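Local coordinates for protein probable histone-lysine N-methyltransferase, H3 lysine-9 specific SUVH9 (Arabidopsis thaliana, PDB 4NJ5) that takes part in gene silencing without methyltransferase activity, and may act by binding methylated DNA and recruiting RNA polymerase V to chromatin in RNA-directed DNA methylation, at residues G73-V78 / M93-H98; S101-L106 / T119-S124; G171-V176 / D194-I199; I83-F88 / A491-P496. All coordinates share one frame; numbering follows the deposited sequence.

Contact 1: residues G73-V78 / M93-H98; sequences GSIPGV and MGLHGH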
loop_
_atom_site.group_PDB
_atom_site.type_symbol
_atom_site.label_atom_id
_atom_site.label_comp_id
_atom_site.label_asym_id
_atom_site.label_seq_id
_atom_site.Cartn_x
_atom_site.Cartn_y
_atom_site.Cartn_z
ATOM N N GLY A 73 5.360 24.339 -2.476
ATOM C CA GLY A 73 5.594 23.742 -1.176
ATOM C C GLY A 73 4.739 22.509 -0.967
ATOM O O GLY A 73 4.466 21.774 -1.910
ATOM N N SER A 74 4.301 22.289 0.266
ATOM C CA SER A 74 3.571 21.074 0.609
ATOM C C SER A 74 2.208 20.980 -0.081
ATOM O O SER A 74 1.517 21.981 -0.249
ATOM C CB SER A 74 3.397 20.972 2.127
ATOM O OG SER A 74 4.627 21.194 2.798
ATOM N N ILE A 75 1.841 19.770 -0.492
ATOM C CA ILE A 75 0.493 19.500 -0.970
ATOM C C ILE A 75 -0.329 19.010 0.223
ATOM O O ILE A 75 0.013 17.997 0.838
ATOM C CB ILE A 75 0.479 18.434 -2.089
ATOM C CG1 ILE A 75 1.407 18.842 -3.237
ATOM C CG2 ILE A 75 -0.936 18.206 -2.602
ATOM C CD1 ILE A 75 1.029 20.154 -3.922
ATOM N N PRO A 76 -1.405 19.738 0.566
ATOM C CA PRO A 76 -2.209 19.397 1.743
ATOM C C PRO A 76 -2.769 17.986 1.648
ATOM O O PRO A 76 -3.362 17.630 0.628
ATOM C CB PRO A 76 -3.343 20.427 1.702
ATOM C CG PRO A 76 -2.772 21.579 0.941
ATOM C CD PRO A 76 -1.897 20.954 -0.102
ATOM N N GLY A 77 -2.558 17.190 2.692
ATOM C CA GLY A 77 -3.041 15.822 2.720
ATOM C C GLY A 77 -2.013 14.808 2.253
ATOM O O GLY A 77 -2.155 13.615 2.506
ATOM N N VAL A 78 -0.983 15.275 1.556
ATOM C CA VAL A 78 0.089 14.395 1.109
ATOM C C VAL A 78 1.295 14.576 2.015
ATOM O O VAL A 78 1.875 15.657 2.084
ATOM C CB VAL A 78 0.494 14.669 -0.348
ATOM C CG1 VAL A 78 1.572 13.681 -0.793
ATOM C CG2 VAL A 78 -0.720 14.581 -1.258
ATOM N N MET A 93 -2.121 13.259 -7.589
ATOM C CA MET A 93 -1.970 13.832 -6.255
ATOM C C MET A 93 -1.343 15.225 -6.249
ATOM O O MET A 93 -0.992 15.741 -5.189
ATOM C CB MET A 93 -1.173 12.894 -5.347
ATOM C CG MET A 93 -2.032 12.175 -4.321
ATOM S SD MET A 93 -3.480 11.419 -5.080
ATOM C CE MET A 93 -2.708 10.120 -6.044
ATOM N N GLY A 94 -1.198 15.825 -7.427
ATOM C CA GLY A 94 -0.697 17.186 -7.533
ATOM C C GLY A 94 0.747 17.392 -7.108
ATOM O O GLY A 94 1.176 18.526 -6.885
ATOM N N LEU A 95 1.503 16.304 -6.998
ATOM C CA LEU A 95 2.904 16.388 -6.594
ATOM C C LEU A 95 3.809 16.803 -7.748
ATOM O O LEU A 95 4.735 17.590 -7.574
ATOM C CB LEU A 95 3.382 15.050 -6.028
ATOM C CG LEU A 95 2.978 14.722 -4.593
ATOM C CD1 LEU A 95 3.144 13.234 -4.324
ATOM C CD2 LEU A 95 3.792 15.547 -3.603
ATOM N N HIS A 96 3.535 16.263 -8.928
ATOM C CA HIS A 96 4.387 16.487 -10.084
ATOM C C HIS A 96 3.551 16.301 -11.338
ATOM O O HIS A 96 2.961 15.240 -11.542
ATOM C CB HIS A 96 5.552 15.498 -10.072
ATOM C CG HIS A 96 6.677 15.871 -10.980
ATOM N ND1 HIS A 96 6.654 15.624 -12.340
ATOM C CD2 HIS A 96 7.870 16.462 -10.734
ATOM C CE1 HIS A 96 7.774 16.050 -12.882
ATOM N NE2 HIS A 96 8.535 16.564 -11.928
ATOM N N GLY A 97 3.502 17.333 -12.176
ATOM C CA GLY A 97 2.611 17.344 -13.322
ATOM C C GLY A 97 3.198 16.888 -14.644
ATOM O O GLY A 97 2.480 16.829 -15.640
ATOM N N HIS A 98 4.490 16.574 -14.675
ATOM C CA HIS A 98 5.112 16.088 -15.912
ATOM C C HIS A 98 5.734 14.694 -15.765
ATOM O O HIS A 98 6.890 14.560 -15.361
ATOM C CB HIS A 98 6.133 17.093 -16.452
ATOM C CG HIS A 98 5.515 18.283 -17.119
ATOM N ND1 HIS A 98 5.096 19.395 -16.421
ATOM C CD2 HIS A 98 5.240 18.533 -18.423
ATOM C CE1 HIS A 98 4.591 20.278 -17.265
ATOM N NE2 HIS A 98 4.666 19.779 -18.485
#
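V78 and L95 reach toward each other tip to tip: V78 CG1 meets L95 CD1 at 3.9 Å and lies almost equally near L95 CD2. CG1 aims at the leucine because it is anti to the backbone N of V78 (chi1 -177°), which leaves the second methyl, CG2, for M93. There the two side chains cross at about a right angle, V78 CG2 resting 4.1 Å from M93 CG, before the methionine bends at its next two torsions and leads its end away. I75 passes L95 at a slant, with I75 CG1 4.1 Å from L95 CD2. Its other carbons touch backbone oxygens: I75 CG2 is 3.6 Å from M93 O, and I75 CD1 is 3.4 Å from G94 O. Both backbones are turned here. I75 to V78 form a type II beta turn closed by V78 N to I75 O at 3.0 Å, while G94, at positive phi, is the C-prime residue of the Schellman motif that ends helix 87-92. No hydrogen bond joins the two loops. G94 O is served by N66 ND2 and L95 O by R175 NE and S120 OG, so cohesion between 73-78 and 93-98 rests on van der Waals packing of buried aliphatic branches against one another and against two backbone carbonyls.

Contact 2: residues S101-L106 / T119-S124; sequences SGIDFL and TSVIVS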
loop_
_atom_site.group_PDB
_atom_site.type_symbol
_atom_site.label_atom_id
_atom_site.label_comp_id
_atom_site.label_asym_id
_atom_site.label_seq_id
_atom_site.Cartn_x
_atom_site.Cartn_y
_atom_site.Cartn_z
ATOM N N SER A 101 9.232 14.048 -17.358
ATOM C CA SER A 101 10.253 15.067 -17.162
ATOM C C SER A 101 10.656 15.135 -15.700
ATOM O O SER A 101 9.843 14.887 -14.812
ATOM C CB SER A 101 9.743 16.434 -17.620
ATOM O OG SER A 101 9.252 16.376 -18.946
ATOM N N GLY A 102 11.915 15.476 -15.453
ATOM C CA GLY A 102 12.404 15.606 -14.096
ATOM C C GLY A 102 11.856 16.845 -13.414
ATOM O O GLY A 102 11.436 16.797 -12.259
ATOM N N ILE A 103 11.850 17.960 -14.137
ATOM C CA ILE A 103 11.426 19.229 -13.566
ATOM C C ILE A 103 9.992 19.579 -13.935
ATOM O O ILE A 103 9.637 19.617 -15.114
ATOM C CB ILE A 103 12.330 20.383 -14.037
ATOM C CG1 ILE A 103 13.799 20.064 -13.749
ATOM C CG2 ILE A 103 11.905 21.697 -13.384
ATOM C CD1 ILE A 103 14.763 20.842 -14.616
ATOM N N ASP A 104 9.171 19.836 -12.924
ATOM C CA ASP A 104 7.868 20.444 -13.149
ATOM C C ASP A 104 7.921 21.903 -12.686
ATOM O O ASP A 104 8.581 22.226 -11.691
ATOM C CB ASP A 104 6.771 19.678 -12.413
ATOM C CG ASP A 104 5.381 20.133 -12.811
ATOM O OD1 ASP A 104 5.259 20.785 -13.869
ATOM O OD2 ASP A 104 4.411 19.833 -12.080
ATOM N N PHE A 105 7.237 22.786 -13.406
ATOM C CA PHE A 105 7.311 24.208 -13.083
ATOM C C PHE A 105 6.029 24.994 -13.369
ATOM O O PHE A 105 5.169 24.562 -14.136
ATOM C CB PHE A 105 8.503 24.863 -13.784
ATOM C CG PHE A 105 8.488 24.716 -15.277
ATOM C CD1 PHE A 105 7.921 25.695 -16.073
ATOM C CD2 PHE A 105 9.042 23.602 -15.886
ATOM C CE1 PHE A 105 7.904 25.567 -17.448
ATOM C CE2 PHE A 105 9.026 23.467 -17.264
ATOM C CZ PHE A 105 8.458 24.450 -18.044
ATOM N N LEU A 106 5.859 26.120 -12.726
ATOM C CA LEU A 106 4.661 26.913 -12.858
ATOM C C LEU A 106 4.989 28.256 -13.487
ATOM O O LEU A 106 5.760 28.996 -12.979
ATOM C CB LEU A 106 4.109 27.081 -11.442
ATOM C CG LEU A 106 3.001 28.022 -11.106
ATOM C CD1 LEU A 106 1.740 27.477 -11.687
ATOM C CD2 LEU A 106 2.883 28.190 -9.631
ATOM N N THR A 119 8.620 23.795 -9.210
ATOM C CA THR A 119 7.875 23.458 -8.000
ATOM C C THR A 119 8.086 22.014 -7.559
ATOM O O THR A 119 7.739 21.643 -6.433
ATOM C CB THR A 119 6.365 23.691 -8.177
ATOM O OG1 THR A 119 5.883 22.888 -9.260
ATOM C CG2 THR A 119 6.080 25.158 -8.462
ATOM N N SER A 120 8.651 21.200 -8.444
ATOM C CA SER A 120 8.800 19.786 -8.149
ATOM C C SER A 120 9.853 19.117 -9.020
ATOM O O SER A 120 9.929 19.369 -10.226
ATOM C CB SER A 120 7.456 19.077 -8.322
ATOM O OG SER A 120 7.429 17.865 -7.593
ATOM N N VAL A 121 10.659 18.256 -8.405
ATOM C CA VAL A 121 11.650 17.486 -9.144
ATOM C C VAL A 121 11.548 15.997 -8.849
ATOM O O VAL A 121 11.175 15.591 -7.750
ATOM C CB VAL A 121 13.093 17.960 -8.856
ATOM C CG1 VAL A 121 13.318 19.358 -9.415
ATOM C CG2 VAL A 121 13.378 17.920 -7.366
ATOM N N ILE A 122 11.875 15.187 -9.850
ATOM C CA ILE A 122 11.963 13.748 -9.683
ATOM C C ILE A 122 13.431 13.377 -9.595
ATOM O O ILE A 122 14.208 13.686 -10.494
ATOM C CB ILE A 122 11.349 12.998 -10.874
ATOM C CG1 ILE A 122 9.945 13.515 -11.177
ATOM C CG2 ILE A 122 11.310 11.505 -10.590
ATOM C CD1 ILE A 122 8.914 13.110 -10.147
ATOM N N VAL A 123 13.813 12.719 -8.509
ATOM C CA VAL A 123 15.203 12.333 -8.323
ATOM C C VAL A 123 15.359 10.822 -8.301
ATOM O O VAL A 123 14.714 10.134 -7.514
ATOM C CB VAL A 123 15.775 12.905 -7.016
ATOM C CG1 VAL A 123 17.230 12.482 -6.844
ATOM C CG2 VAL A 123 15.644 14.421 -6.999
ATOM N N SER A 124 16.218 10.308 -9.173
ATOM C CA SER A 124 16.547 8.890 -9.176
ATOM C C SER A 124 17.410 8.548 -7.965
ATOM O O SER A 124 18.277 9.327 -7.575
ATOM C CB SER A 124 17.287 8.519 -10.464
ATOM O OG SER A 124 16.489 8.780 -11.608
#
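Of the flat groups, the D104 carboxylate is bound to residues beyond the two strands. The D104 side chain stands on the same face of the sheet as S120, the two meeting CB to CB at 4.2 Å, and with CG trans to the backbone N (chi1 -170°) the carboxylate is carried on past CB toward K69, H98 and G97. Its two oxygens are held there, OD1 by K69 in a salt bridge and by H98 ND1, OD2 by G97 N. The F105 side chain starts away from 119-124 and packs on A163 of helix 159-169. Between the strands the bonds are backbone ones. D104 N donates to S120 O at 2.8 Å, and I122 N reaches G102 O at 2.9 Å; the same G102 O has V121 CA at 3.2 Å in a CA-H...O contact and also accepts from H96 NE2. Strands 103-106 and 119-124 run antiparallel, 175° apart, as a beta hairpin of the SRA domain, and a classic beta bulge interrupts their register: T119 and S120 both face D104. D104 O accepts from T119 N at 2.9 Å and, weakly, from S120 N at 3.4 Å. At the bulge, T119 CG2 lies 4.1 Å from L106 CB. On the face carrying I103 and V121, the closest pair is I103 CG1 to V121 CG1, a loose 4.4 Å, and both side chains also touch M164.

Contact 3: residues G171-V176 / D194-I199; sequences GIEVRV and DGLFRI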
loop_
_atom_site.group_PDB
_atom_site.type_symbol
_atom_site.label_atom_id
_atom_site.label_comp_id
_atom_site.label_asym_id
_atom_site.label_seq_id
_atom_site.Cartn_x
_atom_site.Cartn_y
_atom_site.Cartn_z
ATOM N N GLY A 171 13.991 31.728 -3.686
ATOM C CA GLY A 171 13.951 30.889 -2.502
ATOM C C GLY A 171 12.738 29.980 -2.434
ATOM O O GLY A 171 12.178 29.754 -1.362
ATOM N N ILE A 172 12.344 29.447 -3.585
ATOM C CA ILE A 172 11.134 28.635 -3.686
ATOM C C ILE A 172 11.275 27.252 -3.063
ATOM O O ILE A 172 12.231 26.524 -3.338
ATOM C CB ILE A 172 10.683 28.483 -5.156
ATOM C CG1 ILE A 172 10.235 29.839 -5.710
ATOM C CG2 ILE A 172 9.573 27.448 -5.284
ATOM C CD1 ILE A 172 9.175 30.526 -4.874
ATOM N N GLU A 173 10.319 26.901 -2.210
ATOM C CA GLU A 173 10.209 25.543 -1.703
ATOM C C GLU A 173 9.950 24.595 -2.863
ATOM O O GLU A 173 8.954 24.735 -3.574
ATOM C CB GLU A 173 9.046 25.437 -0.723
ATOM C CG GLU A 173 9.336 25.937 0.671
ATOM C CD GLU A 173 8.108 25.895 1.567
ATOM O OE1 GLU A 173 7.006 26.244 1.091
ATOM O OE2 GLU A 173 8.239 25.504 2.746
ATOM N N VAL A 174 10.838 23.625 -3.045
ATOM C CA VAL A 174 10.703 22.653 -4.125
ATOM C C VAL A 174 10.412 21.254 -3.584
ATOM O O VAL A 174 11.137 20.748 -2.732
ATOM C CB VAL A 174 11.976 22.612 -4.988
ATOM C CG1 VAL A 174 11.898 21.489 -6.007
ATOM C CG2 VAL A 174 12.205 23.957 -5.669
ATOM N N ARG A 175 9.346 20.633 -4.080
ATOM C CA ARG A 175 9.045 19.251 -3.721
ATOM C C ARG A 175 10.019 18.294 -4.405
ATOM O O ARG A 175 10.315 18.434 -5.592
ATOM C CB ARG A 175 7.603 18.888 -4.085
ATOM C CG ARG A 175 6.551 19.680 -3.318
ATOM C CD ARG A 175 5.139 19.210 -3.641
ATOM N NE ARG A 175 4.763 19.478 -5.027
ATOM C CZ ARG A 175 4.230 20.621 -5.453
ATOM N NH1 ARG A 175 4.014 21.616 -4.603
ATOM N NH2 ARG A 175 3.917 20.772 -6.732
ATOM N N VAL A 176 10.531 17.338 -3.641
ATOM C CA VAL A 176 11.385 16.295 -4.191
ATOM C C VAL A 176 10.692 14.943 -4.090
ATOM O O VAL A 176 10.306 14.513 -3.001
ATOM C CB VAL A 176 12.732 16.217 -3.453
ATOM C CG1 VAL A 176 13.461 14.926 -3.811
ATOM C CG2 VAL A 176 13.584 17.432 -3.781
ATOM N N ASP A 194 9.771 12.920 -0.474
ATOM C CA ASP A 194 10.765 13.201 0.561
ATOM C C ASP A 194 10.662 14.612 1.135
ATOM O O ASP A 194 11.508 15.025 1.927
ATOM C CB ASP A 194 12.187 12.959 0.040
ATOM C CG ASP A 194 12.593 11.496 0.093
ATOM O OD1 ASP A 194 11.970 10.724 0.856
ATOM O OD2 ASP A 194 13.548 11.122 -0.623
ATOM N N GLY A 195 9.639 15.356 0.734
ATOM C CA GLY A 195 9.411 16.671 1.305
ATOM C C GLY A 195 9.993 17.837 0.526
ATOM O O GLY A 195 10.120 17.791 -0.703
ATOM N N LEU A 196 10.360 18.887 1.258
ATOM C CA LEU A 196 10.739 20.160 0.657
ATOM C C LEU A 196 12.235 20.444 0.737
ATOM O O LEU A 196 12.872 20.228 1.764
ATOM C CB LEU A 196 9.952 21.299 1.309
ATOM C CG LEU A 196 8.432 21.138 1.237
ATOM C CD1 LEU A 196 7.719 22.247 1.997
ATOM C CD2 LEU A 196 7.979 21.093 -0.216
ATOM N N PHE A 197 12.779 20.933 -0.369
ATOM C CA PHE A 197 14.187 21.273 -0.480
ATOM C C PHE A 197 14.271 22.681 -1.050
ATOM O O PHE A 197 13.335 23.150 -1.688
ATOM C CB PHE A 197 14.890 20.310 -1.442
ATOM C CG PHE A 197 15.169 18.945 -0.865
ATOM C CD1 PHE A 197 14.134 18.082 -0.535
ATOM C CD2 PHE A 197 16.474 18.511 -0.693
ATOM C CE1 PHE A 197 14.396 16.822 -0.025
ATOM C CE2 PHE A 197 16.744 17.259 -0.176
ATOM C CZ PHE A 197 15.703 16.410 0.156
ATOM N N ARG A 198 15.389 23.357 -0.826
ATOM C CA ARG A 198 15.618 24.645 -1.471
ATOM C C ARG A 198 16.864 24.587 -2.336
ATOM O O ARG A 198 17.835 23.918 -1.990
ATOM C CB ARG A 198 15.722 25.781 -0.449
ATOM C CG ARG A 198 14.389 26.440 -0.144
ATOM C CD ARG A 198 14.559 27.761 0.589
ATOM N NE ARG A 198 13.271 28.278 1.042
ATOM C CZ ARG A 198 12.754 28.037 2.243
ATOM N NH1 ARG A 198 13.421 27.293 3.115
ATOM N NH2 ARG A 198 11.572 28.541 2.574
ATOM N N ILE A 199 16.823 25.276 -3.472
ATOM C CA ILE A 199 17.971 25.336 -4.362
ATOM C C ILE A 199 18.872 26.458 -3.875
ATOM O O ILE A 199 18.468 27.617 -3.860
ATOM C CB ILE A 199 17.546 25.604 -5.818
ATOM C CG1 ILE A 199 16.394 24.678 -6.218
ATOM C CG2 ILE A 199 18.726 25.425 -6.758
ATOM C CD1 ILE A 199 15.741 25.050 -7.529
HETATM O O HOH W 1 14.530 27.333 -3.926
#
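V174 O is gripped from the opposite strand by two groups: F197 N donates a hydrogen bond of 2.9 Å, and L196 CA adds a CA-H...O contact of 3.5 Å to V174 O. V174 N returns a bond to F197 O, also 2.9 Å, completing the hydrogen-bonded pair. Further along, V176 N binds G195 O and V176 O receives D194 N. These bonds close the antiparallel beta hairpin of strands 174-180 and 190-206 within the SRA-domain sheet; the directions of segments 174-176 and 194-199 differ by 134°, well short of exactly antiparallel. At its open end R198, stretched from CG to NE, points NE at G171 O at 3.0 Å. The oxygen lies almost in the guanidinium plane (3° out of it), but NE sits above the plane of the glycine carbonyl. E173 CG covers one face of that guanidinium, and the carboxylate probably adds only a general charge attraction, E173 OE2 being 4.5 Å from R198 NH2 with no N-H aimed at it. V176 CG2 presses obliquely on the F197 ring, 3.4 Å from F197 CD1. On the other face of the sheet R175 and L196 lie side by side, with R175 CG 3.7 Å from L196 CD2; the guanidinium of R175 travels on to G73 O, I71 O and L95 O. D194 OD2 forms a salt bridge with R178 and also takes S229 OG.

Contact 4: residues I83-F88 / A491-P496; sequences IFFFRF and AENIPP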
loop_
_atom_site.group_PDB
_atom_site.type_symbol
_atom_site.label_atom_id
_atom_site.label_comp_id
_atom_site.label_asym_id
_atom_site.label_seq_id
_atom_site.Cartn_x
_atom_site.Cartn_y
_atom_site.Cartn_z
ATOM N N ILE A 83 4.044 6.683 -0.486
ATOM C CA ILE A 83 4.604 5.987 -1.638
ATOM C C ILE A 83 3.622 5.939 -2.800
ATOM O O ILE A 83 2.403 5.941 -2.606
ATOM C CB ILE A 83 5.034 4.549 -1.295
ATOM C CG1 ILE A 83 3.856 3.768 -0.705
ATOM C CG2 ILE A 83 6.224 4.563 -0.346
ATOM C CD1 ILE A 83 4.135 2.292 -0.516
ATOM N N PHE A 84 4.176 5.896 -4.007
ATOM C CA PHE A 84 3.397 5.856 -5.236
ATOM C C PHE A 84 4.081 4.910 -6.215
ATOM O O PHE A 84 5.289 4.692 -6.129
ATOM C CB PHE A 84 3.280 7.262 -5.827
ATOM C CG PHE A 84 2.693 8.261 -4.875
ATOM C CD1 PHE A 84 3.505 8.974 -4.009
ATOM C CD2 PHE A 84 1.325 8.469 -4.828
ATOM C CE1 PHE A 84 2.962 9.880 -3.120
ATOM C CE2 PHE A 84 0.777 9.377 -3.944
ATOM C CZ PHE A 84 1.597 10.083 -3.088
ATOM N N PHE A 85 3.317 4.348 -7.146
ATOM C CA PHE A 85 3.858 3.318 -8.033
ATOM C C PHE A 85 3.968 3.746 -9.493
ATOM O O PHE A 85 4.584 3.055 -10.300
ATOM C CB PHE A 85 3.026 2.044 -7.926
ATOM C CG PHE A 85 2.949 1.495 -6.536
ATOM C CD1 PHE A 85 4.076 0.969 -5.926
ATOM C CD2 PHE A 85 1.752 1.503 -5.837
ATOM C CE1 PHE A 85 4.012 0.459 -4.642
ATOM C CE2 PHE A 85 1.678 0.992 -4.553
ATOM C CZ PHE A 85 2.811 0.469 -3.954
ATOM N N PHE A 86 3.368 4.881 -9.827
ATOM C CA PHE A 86 3.372 5.360 -11.200
ATOM C C PHE A 86 3.594 6.864 -11.249
ATOM O O PHE A 86 3.200 7.590 -10.333
ATOM C CB PHE A 86 2.050 5.016 -11.894
ATOM C CG PHE A 86 1.712 3.551 -11.881
ATOM C CD1 PHE A 86 0.844 3.037 -10.928
ATOM C CD2 PHE A 86 2.250 2.688 -12.826
ATOM C CE1 PHE A 86 0.522 1.691 -10.914
ATOM C CE2 PHE A 86 1.930 1.337 -12.818
ATOM C CZ PHE A 86 1.064 0.838 -11.860
ATOM N N ARG A 87 4.222 7.331 -12.324
ATOM C CA ARG A 87 4.427 8.758 -12.524
ATOM C C ARG A 87 3.108 9.519 -12.593
ATOM O O ARG A 87 2.964 10.570 -11.991
ATOM C CB ARG A 87 5.239 9.008 -13.793
ATOM C CG ARG A 87 6.662 8.514 -13.745
ATOM C CD ARG A 87 7.494 9.343 -12.799
ATOM N NE ARG A 87 8.635 9.968 -13.460
ATOM C CZ ARG A 87 8.668 11.239 -13.842
ATOM N NH1 ARG A 87 9.742 11.733 -14.439
ATOM N NH2 ARG A 87 7.623 12.014 -13.618
ATOM N N PHE A 88 2.147 8.979 -13.330
ATOM C CA PHE A 88 0.868 9.654 -13.533
ATOM C C PHE A 88 0.139 9.825 -12.206
ATOM O O PHE A 88 -0.553 10.825 -11.972
ATOM C CB PHE A 88 0.007 8.853 -14.501
ATOM C CG PHE A 88 -0.620 9.680 -15.584
ATOM C CD1 PHE A 88 -1.767 10.413 -15.335
ATOM C CD2 PHE A 88 -0.071 9.709 -16.855
ATOM C CE1 PHE A 88 -2.355 11.166 -16.338
ATOM C CE2 PHE A 88 -0.655 10.456 -17.855
ATOM C CZ PHE A 88 -1.801 11.184 -17.595
ATOM N N ALA A 491 -5.628 -1.873 3.341
ATOM C CA ALA A 491 -6.691 -1.000 2.857
ATOM C C ALA A 491 -6.157 0.121 1.966
ATOM O O ALA A 491 -6.914 0.746 1.223
ATOM C CB ALA A 491 -7.480 -0.428 4.025
ATOM N N GLU A 492 -4.854 0.374 2.044
ATOM C CA GLU A 492 -4.230 1.400 1.215
ATOM C C GLU A 492 -2.786 1.032 0.892
ATOM O O GLU A 492 -2.299 -0.022 1.303
ATOM C CB GLU A 492 -4.290 2.765 1.909
ATOM C CG GLU A 492 -3.645 2.788 3.282
ATOM C CD GLU A 492 -3.819 4.118 3.993
ATOM O OE1 GLU A 492 -4.279 5.088 3.352
ATOM O OE2 GLU A 492 -3.496 4.190 5.198
ATOM N N ASN A 493 -2.106 1.896 0.146
ATOM C CA ASN A 493 -0.691 1.691 -0.142
ATOM C C ASN A 493 0.169 2.036 1.073
ATOM O O ASN A 493 0.485 3.200 1.318
ATOM C CB ASN A 493 -0.262 2.505 -1.365
ATOM C CG ASN A 493 -0.960 2.053 -2.639
ATOM O OD1 ASN A 493 -1.127 0.857 -2.875
ATOM N ND2 ASN A 493 -1.383 3.010 -3.459
ATOM N N ILE A 494 0.535 1.010 1.832
ATOM C CA ILE A 494 1.276 1.190 3.074
ATOM C C ILE A 494 2.782 1.071 2.857
ATOM O O ILE A 494 3.277 0.002 2.505
ATOM C CB ILE A 494 0.853 0.142 4.122
ATOM C CG1 ILE A 494 -0.674 0.092 4.247
ATOM C CG2 ILE A 494 1.519 0.431 5.462
ATOM C CD1 ILE A 494 -1.195 -1.062 5.094
ATOM N N PRO A 495 3.516 2.172 3.062
ATOM C CA PRO A 495 4.980 2.099 2.997
ATOM C C PRO A 495 5.528 1.234 4.127
ATOM O O PRO A 495 4.871 1.101 5.156
ATOM C CB PRO A 495 5.420 3.560 3.161
ATOM C CG PRO A 495 4.257 4.260 3.775
ATOM C CD PRO A 495 3.030 3.541 3.304
ATOM N N PRO A 496 6.678 0.631 3.956
ATOM C CA PRO A 496 7.271 -0.185 4.987
ATOM C C PRO A 496 7.556 0.610 6.239
ATOM O O PRO A 496 7.824 1.772 6.203
ATOM C CB PRO A 496 8.575 -0.597 4.374
ATOM C CG PRO A 496 8.365 -0.564 2.960
ATOM C CD PRO A 496 7.357 0.465 2.682
HETATM O O HOH W 2 1.631 6.137 0.906
#
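I83 packs against P495 where the SRA domain, through strand 83-84, meets a loop of the SET domain that follows strand 485-490. The tight part is aliphatic. I83 CG1 stands between backbone N and carbonyl carbon (chi1 56°), which carries CD1 over the proline to 3.6 Å from P495 CA, while I83 CG2 touches P495 CB at 3.7 Å. The two side chains pass at a slant, and I83 CG1 also lies 4.0 Å from N493 O. Beside this, the F85 ring and the N493 amide stand perpendicular (90° between planes): the amide oxygen comes to the ring edge, near its plane, with N493 OD1 3.3 Å from F85 CE2. The amide is held by partners beyond the two segments, OD1 accepting from A383 N and ND2 donating to D24 OD2 of helix 8-35, which would fix its rotation. The looser side is bridged by water. No direct hydrogen bond links 83-88 with 491-496; the polar link here is indirect. A single water accepts from I83 N at 2.8 Å and donates, over a longer 3.2 Å, to N493 O.

How the contacts relate
Contacts 1, 2 and 3 gather within 10 to 12 Å of one another, centre to centre, in the SRA domain, whereas contact 4 reaches from that domain to the SET domain. Contacts 2 and 3 share a sheet: strands 117-124 and 174-180 are bonded by V121 N to R175 O at 2.8 Å and R175 N to T119 O at 3.0 Å. R175 of contact 3 also binds contact 1, NH1 to G73 O at 2.7 Å and NE to L95 O at 3.2 Å. Contact 1 meets contact 4 where L95 CD1 packs on F84 CE1 at 3.6 Å. R87 ties the first segment of contact 4 to H98 O of contact 1 and S101 O of contact 2. Contacts 3 and 4 stay about 8 Å apart at their nearest atoms. All four lie away from the pre-SET zinc cluster.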